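Local coordinates for precorrin-6A reductase (Rhodobacter capsulatus, PDB 4X7G), which probably catalyses the NADPH-dependent reduction of precorrin-6A in cobalamin biosynthesis, and is captured here with NADP and a reduced precorrin, at residues 33-38 with 154-159. Numbering follows the deposited sequence.
Sequences GRTGAP and LVDPPE. With 3Y8 (3-[(1R,2S,3S,7S,11S,16S,17R,18R,19R)-2,7,12,18-tetrakis(2-hydroxy-2-oxoethyl)-3,13-bis(3-hydroxy-3-oxopropyl)-1,2,5,7,11,17-hexamethyl-17-(3-oxidanyl-3-oxidanylidene-prop-1-enyl)-3,6,8,10,15,16,18,19,21,24-decahydrocorrin-8-yl]propanoic acid), chain C.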
loop_
_atom_site.group_PDB
_atom_site.type_symbol
_atom_site.label_atom_id
_atom_site.label_comp_id
_atom_site.label_asym_id
_atom_site.label_seq_id
_atom_site.Cartn_x
_atom_site.Cartn_y
_atom_site.Cartn_z
ATOM N N GLY A 33 10.880 4.415 -4.718
ATOM C CA GLY A 33 11.473 5.746 -4.493
ATOM C C GLY A 33 10.442 6.853 -4.418
ATOM O O GLY A 33 10.818 7.994 -4.777
ATOM N N ARG A 34 9.208 6.567 -4.002
ATOM C CA ARG A 34 8.141 7.593 -3.907
ATOM C C ARG A 34 8.378 8.506 -2.727
ATOM O O ARG A 34 7.793 9.649 -2.715
ATOM C CB ARG A 34 6.778 6.898 -3.823
ATOM C CG ARG A 34 5.588 7.765 -4.219
ATOM C CD ARG A 34 5.546 8.107 -5.727
ATOM N NE ARG A 34 5.296 6.950 -6.584
ATOM C CZ ARG A 34 6.207 6.356 -7.372
ATOM N NH1 ARG A 34 7.444 6.850 -7.524
ATOM N NH2 ARG A 34 5.846 5.280 -8.030
ATOM N N THR A 35 9.161 8.150 -1.754
ATOM C CA THR A 35 9.436 8.972 -0.615
ATOM C C THR A 35 10.865 9.340 -0.485
ATOM O O THR A 35 11.764 8.714 -1.144
ATOM C CB THR A 35 8.962 8.286 0.684
ATOM O OG1 THR A 35 9.719 7.072 0.824
ATOM C CG2 THR A 35 7.485 8.008 0.688
ATOM N N GLY A 36 11.154 10.327 0.339
ATOM C CA GLY A 36 12.499 10.890 0.328
ATOM C C GLY A 36 13.513 9.943 0.891
ATOM O O GLY A 36 14.693 9.843 0.412
ATOM N N ALA A 37 13.181 9.256 1.946
ATOM C CA ALA A 37 14.114 8.396 2.636
ATOM C C ALA A 37 13.352 7.183 3.242
ATOM O O ALA A 37 13.076 7.127 4.418
ATOM C CB ALA A 37 14.838 9.182 3.715
ATOM N N PRO A 38 13.134 6.166 2.404
ATOM C CA PRO A 38 12.347 5.011 2.890
ATOM C C PRO A 38 13.048 4.186 3.965
ATOM O O PRO A 38 14.304 4.153 3.979
ATOM C CB PRO A 38 12.106 4.231 1.635
ATOM C CG PRO A 38 13.232 4.541 0.753
ATOM C CD PRO A 38 13.447 6.039 1.009
ATOM N N LEU A 154 0.994 12.909 5.334
ATOM C CA LEU A 154 2.011 12.868 4.305
ATOM C C LEU A 154 3.310 12.343 4.883
ATOM O O LEU A 154 3.686 12.696 5.988
ATOM C CB LEU A 154 2.292 14.282 3.733
ATOM C CG LEU A 154 1.047 14.946 3.154
ATOM C CD1 LEU A 154 1.386 16.399 2.761
ATOM C CD2 LEU A 154 0.360 14.197 2.058
ATOM N N VAL A 155 4.007 11.455 4.144
ATOM C CA VAL A 155 5.303 10.955 4.600
ATOM C C VAL A 155 6.359 12.064 4.737
ATOM O O VAL A 155 7.115 12.075 5.713
ATOM C CB VAL A 155 5.809 9.798 3.720
ATOM C CG1 VAL A 155 7.186 9.311 4.173
ATOM C CG2 VAL A 155 4.833 8.638 3.767
ATOM N N ASP A 156 6.357 12.911 3.722
ATOM C CA ASP A 156 7.389 14.019 3.637
ATOM C C ASP A 156 6.699 15.340 3.675
ATOM O O ASP A 156 5.600 15.507 3.186
ATOM C CB ASP A 156 8.151 13.908 2.385
ATOM C CG ASP A 156 8.978 12.599 2.341
ATOM O OD1 ASP A 156 9.626 12.263 3.280
ATOM O OD2 ASP A 156 8.968 11.943 1.331
ATOM N N PRO A 157 7.394 16.375 4.184
ATOM C CA PRO A 157 6.769 17.695 4.081
ATOM C C PRO A 157 6.510 18.117 2.630
ATOM O O PRO A 157 7.348 17.852 1.776
ATOM C CB PRO A 157 7.776 18.654 4.775
ATOM C CG PRO A 157 8.720 17.785 5.529
ATOM C CD PRO A 157 8.635 16.384 4.942
ATOM N N PRO A 158 5.391 18.776 2.329
ATOM C CA PRO A 158 5.129 19.262 0.971
ATOM C C PRO A 158 6.155 20.321 0.543
ATOM O O PRO A 158 6.656 21.028 1.366
ATOM C CB PRO A 158 3.724 19.858 1.050
ATOM C CG PRO A 158 3.425 20.040 2.476
ATOM C CD PRO A 158 4.343 19.154 3.274
ATOM N N GLU A 159 6.461 20.361 -0.754
ATOM C CA GLU A 159 7.342 21.421 -1.265
ATOM C C GLU A 159 6.364 22.419 -1.853
ATOM O O GLU A 159 6.069 23.467 -1.238
ATOM C CB GLU A 159 8.391 20.849 -2.230
ATOM C CG GLU A 159 9.516 20.143 -1.460
ATOM C CD GLU A 159 9.940 18.813 -2.069
ATOM O OE1 GLU A 159 10.053 18.714 -3.319
ATOM O OE2 GLU A 159 10.174 17.866 -1.285
HETATM C C48 3Y8 C . 7.561 4.468 -0.174
HETATM C C47 3Y8 C . 8.252 3.517 2.804
HETATM C C43 3Y8 C . 6.402 -0.631 7.010
HETATM C C42 3Y8 C . 5.565 0.664 6.634
HETATM C C41 3Y8 C . 4.727 0.210 5.454
HETATM C C38 3Y8 C . 1.125 -0.183 3.965
HETATM C C37 3Y8 C . 1.415 0.242 5.352
HETATM C C36 3Y8 C . 2.392 1.839 7.020
HETATM C C35 3Y8 C . -0.235 2.798 5.611
HETATM C C32 3Y8 C . -3.325 6.459 6.365
HETATM C C31 3Y8 C . -3.031 5.711 4.996
HETATM C C2 3Y8 C . -1.184 5.233 2.103
HETATM C C1 3Y8 C . 0.351 5.474 1.885
HETATM C C4 3Y8 C . 0.162 4.058 3.698
HETATM C C5 3Y8 C . 0.611 3.196 4.625
HETATM C C7 3Y8 C . 2.352 1.510 5.494
HETATM C C8 3Y8 C . 3.749 1.296 5.018
HETATM C C6 3Y8 C . 1.922 2.600 4.692
HETATM C C3 3Y8 C . -1.219 4.696 3.546
HETATM C C11 3Y8 C . 5.685 3.939 3.084
HETATM C C12 3Y8 C . 6.883 3.972 2.275
HETATM C C13 3Y8 C . 6.643 4.419 1.050
HETATM C C14 3Y8 C . 5.240 4.786 0.990
HETATM C C15 3Y8 C . 4.620 5.308 -0.124
HETATM C C16 3Y8 C . 3.188 5.622 -0.079
HETATM C C17 3Y8 C . 2.473 6.472 -1.094
HETATM C C18 3Y8 C . 1.027 6.504 -0.503
HETATM C C19 3Y8 C . 0.932 5.260 0.484
HETATM C C20 3Y8 C . 0.787 6.823 2.468
HETATM C C21 3Y8 C . 8.990 4.686 3.586
HETATM C C24 3Y8 C . 5.826 4.720 4.394
HETATM C C25 3Y8 C . -2.035 6.507 1.953
HETATM C C26 3Y8 C . -1.683 4.095 1.202
HETATM O O59 3Y8 C . 3.244 10.706 1.511
HETATM C C57 3Y8 C . 3.718 9.918 0.584
HETATM O O58 3Y8 C . 4.636 10.174 -0.238
HETATM C C56 3Y8 C . 2.948 8.638 0.405
HETATM C C55 3Y8 C . 3.063 7.958 -0.996
HETATM C C54 3Y8 C . 2.542 5.900 -2.491
HETATM C C60 3Y8 C . -0.139 6.422 -1.486
HETATM C C61 3Y8 C . -0.364 7.576 -2.349
HETATM O O62 3Y8 C . -1.158 7.371 -3.343
HETATM O O63 3Y8 C . 0.151 8.702 -2.107
HETATM N N24 3Y8 C . 2.347 4.911 0.692
HETATM N N23 3Y8 C . 4.697 4.514 2.210
HETATM C C49 3Y8 C . 7.333 3.218 -1.036
HETATM C C50 3Y8 C . 8.209 3.061 -2.234
HETATM O O51 3Y8 C . 9.021 3.961 -2.553
HETATM O O52 3Y8 C . 8.118 1.910 -2.799
HETATM O O23 3Y8 C . 9.493 4.356 4.680
HETATM O O22 3Y8 C . 9.001 5.782 3.079
HETATM C C10 3Y8 C . 5.296 2.444 3.327
HETATM C C9 3Y8 C . 4.055 2.258 4.129
HETATM N N22 3Y8 C . 2.943 3.094 3.961
HETATM O O44 3Y8 C . 5.803 -1.448 7.722
HETATM O O45 3Y8 C . 7.533 -0.599 6.750
HETATM O O39 3Y8 C . 0.987 -1.440 3.826
HETATM O O40 3Y8 C . 0.891 0.659 3.102
HETATM N N21 3Y8 C . 0.958 4.502 2.786
HETATM C C27 3Y8 C . -3.157 3.685 1.488
HETATM O O28 3Y8 C . -4.025 4.334 0.891
HETATM O O29 3Y8 C . -3.402 2.771 2.269
HETATM C C30 3Y8 C . -1.553 5.601 4.775
HETATM O O34 3Y8 C . -2.908 7.676 6.388
HETATM O O33 3Y8 C . -4.046 5.750 7.068
HETATM O O HOH W 1 11.134 10.152 3.766
#
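T35 and G36 meet V155 and D156 where loops from the two Rossmann-type domains approach each other, one following strand 27-31 and the other strand 149-154, at the edge of the tetrapyrrole site. The two loops bury just 136 Å² against each other, and both also hold the bound 3Y8. Along 33-38, the N-H of G33 makes a weak, bent bond to carboxylate oxygen O51 of 3Y8, and that of R34 reaches the same oxygen at 3.0 Å. The R34 guanidinium runs instead to NADP, where NH2 forms a salt bridge with the nicotinamide-side phosphate, so one residue touches the reduced precorrin and the cofactor. T35 carries its OG1 between backbone N and carbonyl carbon (chi1 63°), which brings the hydroxyl to 3Y8 O22 as donor, 2.7 Å away. Its methyl CG2 meets V155 CG1 at 3.7 Å, a purely apolar touch; V155 N donates almost straight (168°) to O59 of another 3Y8 carboxylate, against which CG2 of V155 also packs. At G36 the backbone N-H binds OD2 of D156 on the syn side, 24° out of the carboxylate plane. A37 continues the grip through a single water, which accepts from A37 N and donates to D156 OD1 at 2.6 Å. With an alanine in place of D156, the G36 N-H and this water would probably both be left without their carboxylate acceptor. The direct half of that pairing, G36 N to D156 OD2, spans 2.9 Å.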